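Local coordinates for protein 5-cytosine DNA methyltransferase (Entamoeba histolytica, PDB 3QV2) that binds S-adenosyl-L-homocysteine and, as a member of the DNMT2-type C5-methyltransferases, probably transfers methyl groups to C5 of cytosine in tRNA or DNA, at residues Y199-V204 with T275-K281; S26-I32 with I314-E319. All blocks are in the same frame, centred on the assembly; numbering follows the deposited sequence.

Interaction 1 of 2, residues Y199-V204 with T275-K281; sequences YLDNNV and TPNEIKK. With SO4 (sulfate ion), chain E.
Asp201 of the loop 199-204 docks onto Thr275, which with Glu278 forms a capping box at the start of helix 276-282. As N-cap, Thr275 accepts from Glu278 N at OG1 (3.1 Å). The same Thr275 OG1 gives its hydroxyl proton to Asp201 OD2, 2.7 Å away, which it meets from above the carboxylate plane, 36° out of it. On the other branch, the methyl Thr275 CG2 meets Val204 CG1 tip to tip at 3.6 Å. Glu278 closes the box by taking Thr275 N on OE1, an oxygen that also forms a salt bridge with Arg272. The extended chain of Glu278 carries OE2 to Asp201 N (2.8 Å), which is received on the anti lone pair. The two carboxylates thus lie close, OD2 of Asp201 to OE2 of Glu278 4.1 Å, like charges whose closeness is probably eased by Thr275, Lys281 and Arg272. One turn on, Lys281 sets its backbone O at the edge of the Tyr199 ring, near its plane; the tyrosine hydroxyl is bonded to Ser194. A bend at chi3 (-71°) brings Lys281 NZ to Tyr199 O, to which it gives a weak bond, and NZ also hydrogen-bonds a sulfate, probably from the crystallisation liquor. Lys281 NZ forms a salt bridge with Asp201 OD1 at 2.7 Å, approaching nearly along the C-O axis.

Interaction 2 of 2, residues S26-I32 with I314-E319; sequences SYERSSI and IAQLME
Glu319 and Met318 on one helix, and Ser26 on the other, have the most surface buried where the end of helix 22-29 and the turn after it lie against helix 311-321. Glu319 reaches out with an extended chain and sets OE2 against the turn: Ser31 N donates to it at 2.8 Å with an N-H...O angle of 155°, from the anti side and 32° out of the carboxylate plane. Ser30 CB lies 3.4 Å from Glu319 OE2, and Ile32 CG1 rests across the aliphatic part of the glutamate. The turn is braced from within, since Ser30 OG, placed between its own backbone N and carbonyl carbon (chi1 75°), donates to Tyr27 O at 2.6 Å and joins Ser30 N on one face of that carbonyl. Met318 lays SD against the end of helix 22-29, 3.7 Å from Tyr27 N and at the edge of the tyrosine ring, while its CB meets Ile32 CD1. Both helices belong to the Rossmann-like S-adenosylmethionine-binding domain, and strand 125-130 of its central sheet supplies Phe127, which touches Ile314 and Met318. Ser26 is the tight point nearer the cofactor. Ser26 CB is pressed to 3.5 Å from Ile314 CG2, and its OG, sitting over Ile314 CB, is hydrogen-bonded to the carbonyl of the S-adenosylhomocysteine-binding Gly22. Beside it the small Ala315 allows the backbones to come close: Ala315 CB lies 3.5 Å from Ser26 O and 3.9 Å from Arg29 CG.

Interaction 1 is nested within the chain loop that interaction 2 closes: segment 26-32 comes first, then 199-204 and 275-281, and finally 314-319. Their centres lie 23 Å apart, with nearest atoms about 6 Å apart and not touching. Interaction 2 joins an early and a late helix of the chain, 22-29 and 311-321, in the Rossmann-like cofactor-binding part, with the side chain of Ile314 about 7 Å from the bound S-adenosylhomocysteine. Interaction 1 lies farther from the chain centre, where the loop after strand 172-178 meets helix 276-282, which also packs on helix 298-306. This smaller part is probably the target-recognition region, as in other C5-methyltransferases.

Interaction 1 of 2, residues Y199-V204 with T275-K281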
loop_
_atom_site.group_PDB
_atom_site.type_symbol
_atom_site.label_atom_id
_atom_site.label_comp_id
_atom_site.label_asym_id
_atom_site.label_seq_id
_atom_site.Cartn_x
_atom_site.Cartn_y
_atom_site.Cartn_z
ATOM N N TYR A 199 18.581 -1.682 0.561
ATOM C CA TYR A 199 17.562 -1.109 1.435
ATOM C C TYR A 199 17.943 -1.163 2.910
ATOM O O TYR A 199 17.218 -0.655 3.766
ATOM C CB TYR A 199 16.224 -1.818 1.216
ATOM C CG TYR A 199 15.791 -1.879 -0.235
ATOM C CD1 TYR A 199 16.237 -2.894 -1.073
ATOM C CD2 TYR A 199 14.936 -0.921 -0.766
ATOM C CE1 TYR A 199 15.844 -2.954 -2.397
ATOM C CE2 TYR A 199 14.538 -0.974 -2.089
ATOM C CZ TYR A 199 14.996 -1.993 -2.899
ATOM O OH TYR A 199 14.607 -2.055 -4.218
ATOM N N LEU A 200 19.086 -1.771 3.206
ATOM C CA LEU A 200 19.503 -1.986 4.586
ATOM C C LEU A 200 20.125 -0.745 5.217
ATOM O O LEU A 200 21.009 -0.124 4.631
ATOM C CB LEU A 200 20.512 -3.133 4.650
ATOM C CG LEU A 200 20.043 -4.485 4.115
ATOM C CD1 LEU A 200 21.197 -5.478 4.070
ATOM C CD2 LEU A 200 18.900 -5.024 4.960
ATOM N N ASP A 201 19.661 -0.391 6.413
ATOM C CA ASP A 201 20.367 0.579 7.237
ATOM C C ASP A 201 21.719 -0.024 7.596
ATOM O O ASP A 201 21.891 -1.243 7.557
ATOM C CB ASP A 201 19.584 0.900 8.508
ATOM C CG ASP A 201 18.196 1.427 8.222
ATOM O OD1 ASP A 201 17.952 1.912 7.098
ATOM O OD2 ASP A 201 17.344 1.365 9.132
ATOM N N ASN A 202 22.679 0.819 7.957
ATOM C CA ASN A 202 24.050 0.344 8.126
ATOM C C ASN A 202 24.576 0.316 9.561
ATOM O O ASN A 202 25.719 -0.081 9.789
ATOM C CB ASN A 202 25.008 1.124 7.218
ATOM C CG ASN A 202 24.870 2.621 7.379
ATOM O OD1 ASN A 202 24.291 3.299 6.531
ATOM N ND2 ASN A 202 25.398 3.147 8.477
ATOM N N ASN A 203 23.751 0.719 10.522
ATOM C CA ASN A 203 24.165 0.684 11.922
ATOM C C ASN A 203 22.998 0.432 12.872
ATOM O O ASN A 203 22.810 1.174 13.844
ATOM C CB ASN A 203 24.884 1.980 12.298
ATOM C CG ASN A 203 23.970 3.189 12.237
ATOM O OD1 ASN A 203 23.011 3.223 11.460
ATOM N ND2 ASN A 203 24.260 4.190 13.057
ATOM N N VAL A 204 22.228 -0.618 12.595
ATOM C CA VAL A 204 21.019 -0.910 13.363
ATOM C C VAL A 204 21.309 -1.187 14.838
ATOM O O VAL A 204 22.195 -1.979 15.172
ATOM C CB VAL A 204 20.266 -2.113 12.764
ATOM C CG1 VAL A 204 18.899 -2.285 13.419
ATOM C CG2 VAL A 204 20.123 -1.937 11.257
ATOM N N THR A 275 14.088 -2.704 10.219
ATOM C CA THR A 275 13.635 -1.496 10.899
ATOM C C THR A 275 12.498 -0.845 10.122
ATOM O O THR A 275 12.318 -1.121 8.937
ATOM C CB THR A 275 14.776 -0.477 11.051
ATOM O OG1 THR A 275 15.072 0.103 9.774
ATOM C CG2 THR A 275 16.020 -1.147 11.610
ATOM N N PRO A 276 11.722 0.022 10.788
ATOM C CA PRO A 276 10.650 0.747 10.098
ATOM C C PRO A 276 11.185 1.483 8.872
ATOM O O PRO A 276 10.555 1.477 7.814
ATOM C CB PRO A 276 10.181 1.753 11.150
ATOM C CG PRO A 276 10.507 1.111 12.454
ATOM C CD PRO A 276 11.775 0.340 12.226
ATOM N N ASN A 277 12.349 2.106 9.027
ATOM C CA ASN A 277 12.964 2.874 7.954
ATOM C C ASN A 277 13.326 1.999 6.758
ATOM O O ASN A 277 13.263 2.441 5.610
ATOM C CB ASN A 277 14.201 3.611 8.473
ATOM C CG ASN A 277 14.719 4.648 7.495
ATOM O OD1 ASN A 277 15.752 4.455 6.855
ATOM N ND2 ASN A 277 13.997 5.757 7.374
ATOM N N GLU A 278 13.698 0.753 7.033
ATOM C CA GLU A 278 14.050 -0.192 5.977
ATOM C C GLU A 278 12.827 -0.623 5.171
ATOM O O GLU A 278 12.884 -0.714 3.945
ATOM C CB GLU A 278 14.773 -1.408 6.562
ATOM C CG GLU A 278 16.173 -1.098 7.073
ATOM C CD GLU A 278 16.844 -2.296 7.719
ATOM O OE1 GLU A 278 16.131 -3.128 8.316
ATOM O OE2 GLU A 278 18.083 -2.402 7.627
ATOM N N ILE A 279 11.724 -0.888 5.864
ATOM C CA ILE A 279 10.473 -1.220 5.198
ATOM C C ILE A 279 10.022 -0.040 4.347
ATOM O O ILE A 279 9.571 -0.209 3.214
ATOM C CB ILE A 279 9.364 -1.551 6.209
ATOM C CG1 ILE A 279 9.798 -2.699 7.124
ATOM C CG2 ILE A 279 8.066 -1.887 5.488
ATOM C CD1 ILE A 279 8.754 -3.084 8.153
ATOM N N LYS A 280 10.156 1.157 4.909
ATOM C CA LYS A 280 9.789 2.387 4.219
ATOM C C LYS A 280 10.520 2.507 2.884
ATOM O O LYS A 280 9.933 2.908 1.881
ATOM C CB LYS A 280 10.090 3.599 5.109
ATOM C CG LYS A 280 9.624 4.932 4.549
ATOM C CD LYS A 280 10.691 5.578 3.683
ATOM C CE LYS A 280 11.965 5.821 4.472
ATOM N NZ LYS A 280 12.937 6.638 3.698
ATOM N N LYS A 281 11.801 2.150 2.878
ATOM C CA LYS A 281 12.595 2.180 1.655
ATOM C C LYS A 281 12.186 1.074 0.686
ATOM O O LYS A 281 12.153 1.280 -0.528
ATOM C CB LYS A 281 14.090 2.090 1.977
ATOM C CG LYS A 281 14.685 3.386 2.512
ATOM C CD LYS A 281 16.164 3.243 2.823
ATOM C CE LYS A 281 16.393 2.376 4.049
ATOM N NZ LYS A 281 17.835 2.300 4.414
HETATM S S SO4 E . 19.139 6.119 4.681
HETATM O O1 SO4 E . 18.791 5.406 5.905
HETATM O O2 SO4 E . 19.172 5.158 3.570
HETATM O O3 SO4 E . 18.144 7.167 4.441
HETATM O O4 SO4 E . 20.437 6.785 4.790
#

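Interaction 2 of 2, residues S26-I32 with I314-E319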
loop_
_atom_site.group_PDB
_atom_site.type_symbol
_atom_site.label_atom_id
_atom_site.label_comp_id
_atom_site.label_asym_id
_atom_site.label_seq_id
_atom_site.Cartn_x
_atom_site.Cartn_y
_atom_site.Cartn_z
ATOM N N SER A 26 3.395 7.489 -4.550
ATOM C CA SER A 26 3.476 6.781 -5.821
ATOM C C SER A 26 3.376 7.739 -7.004
ATOM O O SER A 26 4.160 7.653 -7.950
ATOM C CB SER A 26 2.375 5.724 -5.911
ATOM O OG SER A 26 2.506 4.769 -4.875
ATOM N N TYR A 27 2.405 8.644 -6.947
ATOM C CA TYR A 27 2.216 9.628 -8.006
ATOM C C TYR A 27 3.426 10.545 -8.126
ATOM O O TYR A 27 3.900 10.822 -9.227
ATOM C CB TYR A 27 0.957 10.461 -7.753
ATOM C CG TYR A 27 0.686 11.492 -8.829
ATOM C CD1 TYR A 27 -0.093 11.180 -9.935
ATOM C CD2 TYR A 27 1.215 12.774 -8.742
ATOM C CE1 TYR A 27 -0.340 12.117 -10.924
ATOM C CE2 TYR A 27 0.974 13.716 -9.725
ATOM C CZ TYR A 27 0.195 13.383 -10.813
ATOM O OH TYR A 27 -0.050 14.313 -11.794
ATOM N N GLU A 28 3.922 11.015 -6.988
ATOM C CA GLU A 28 5.017 11.978 -6.971
ATOM C C GLU A 28 6.335 11.397 -7.481
ATOM O O GLU A 28 7.167 12.124 -8.023
ATOM C CB GLU A 28 5.193 12.571 -5.569
ATOM C CG GLU A 28 4.037 13.454 -5.119
ATOM C CD GLU A 28 4.282 14.096 -3.767
ATOM O OE1 GLU A 28 5.297 13.758 -3.124
ATOM O OE2 GLU A 28 3.460 14.941 -3.348
ATOM N N ARG A 29 6.528 10.093 -7.308
ATOM C CA ARG A 29 7.761 9.456 -7.765
ATOM C C ARG A 29 7.638 8.970 -9.206
ATOM O O ARG A 29 8.638 8.647 -9.846
ATOM C CB ARG A 29 8.165 8.296 -6.846
ATOM C CG ARG A 29 7.299 7.055 -6.980
ATOM C CD ARG A 29 7.970 5.835 -6.359
ATOM N NE ARG A 29 9.214 5.500 -7.047
ATOM C CZ ARG A 29 10.380 5.303 -6.441
ATOM N NH1 ARG A 29 10.471 5.398 -5.121
ATOM N NH2 ARG A 29 11.457 5.006 -7.155
ATOM N N SER A 30 6.411 8.924 -9.715
ATOM C CA SER A 30 6.174 8.478 -11.084
ATOM C C SER A 30 6.667 9.513 -12.094
ATOM O O SER A 30 7.095 10.605 -11.719
ATOM C CB SER A 30 4.690 8.189 -11.313
ATOM O OG SER A 30 3.947 9.388 -11.436
ATOM N N SER A 31 6.600 9.166 -13.374
ATOM C CA SER A 31 7.078 10.050 -14.430
ATOM C C SER A 31 5.944 10.856 -15.059
ATOM O O SER A 31 6.126 11.491 -16.099
ATOM C CB SER A 31 7.807 9.250 -15.510
ATOM O OG SER A 31 6.918 8.373 -16.176
ATOM N N ILE A 32 4.776 10.826 -14.428
ATOM C CA ILE A 32 3.626 11.575 -14.916
ATOM C C ILE A 32 3.986 13.051 -15.081
ATOM O O ILE A 32 3.612 13.689 -16.065
ATOM C CB ILE A 32 2.418 11.414 -13.975
ATOM C CG1 ILE A 32 1.998 9.946 -13.901
ATOM C CG2 ILE A 32 1.259 12.282 -14.436
ATOM C CD1 ILE A 32 0.769 9.698 -13.057
ATOM N N ILE A 314 2.709 0.939 -7.867
ATOM C CA ILE A 314 1.636 1.890 -8.128
ATOM C C ILE A 314 2.088 3.020 -9.050
ATOM O O ILE A 314 1.305 3.524 -9.855
ATOM C CB ILE A 314 1.074 2.480 -6.821
ATOM C CG1 ILE A 314 0.501 1.368 -5.941
ATOM C CG2 ILE A 314 0.010 3.519 -7.121
ATOM C CD1 ILE A 314 -0.122 1.866 -4.657
ATOM N N ALA A 315 3.353 3.411 -8.934
ATOM C CA ALA A 315 3.902 4.462 -9.782
ATOM C C ALA A 315 3.764 4.092 -11.253
ATOM O O ALA A 315 3.350 4.910 -12.073
ATOM C CB ALA A 315 5.357 4.727 -9.435
ATOM N N GLN A 316 4.110 2.851 -11.582
ATOM C CA GLN A 316 4.028 2.384 -12.961
ATOM C C GLN A 316 2.585 2.274 -13.443
ATOM O O GLN A 316 2.281 2.600 -14.590
ATOM C CB GLN A 316 4.743 1.040 -13.126
ATOM C CG GLN A 316 6.246 1.110 -12.926
ATOM C CD GLN A 316 6.963 -0.098 -13.492
ATOM O OE1 GLN A 316 6.426 -0.812 -14.338
ATOM N NE2 GLN A 316 8.185 -0.333 -13.027
ATOM N N LEU A 317 1.700 1.814 -12.566
ATOM C CA LEU A 317 0.297 1.633 -12.925
ATOM C C LEU A 317 -0.421 2.969 -13.097
ATOM O O LEU A 317 -1.313 3.098 -13.934
ATOM C CB LEU A 317 -0.416 0.768 -11.883
ATOM C CG LEU A 317 0.179 -0.630 -11.703
ATOM C CD1 LEU A 317 -0.607 -1.419 -10.673
ATOM C CD2 LEU A 317 0.215 -1.368 -13.034
ATOM N N MET A 318 -0.031 3.959 -12.301
ATOM C CA MET A 318 -0.606 5.292 -12.417
ATOM C C MET A 318 -0.194 5.944 -13.732
ATOM O O MET A 318 -0.999 6.608 -14.384
ATOM C CB MET A 318 -0.190 6.170 -11.238
ATOM C CG MET A 318 -0.895 5.837 -9.932
ATOM S SD MET A 318 -0.469 6.997 -8.619
ATOM C CE MET A 318 -1.624 6.509 -7.338
ATOM N N GLU A 319 1.064 5.749 -14.115
ATOM C CA GLU A 319 1.565 6.266 -15.381
ATOM C C GLU A 319 0.719 5.733 -16.533
ATOM O O GLU A 319 0.507 6.420 -17.534
ATOM C CB GLU A 319 3.034 5.887 -15.572
ATOM C CG GLU A 319 3.974 6.555 -14.578
ATOM C CD GLU A 319 5.350 5.919 -14.551
ATOM O OE1 GLU A 319 5.569 4.936 -15.290
ATOM O OE2 GLU A 319 6.211 6.401 -13.788
#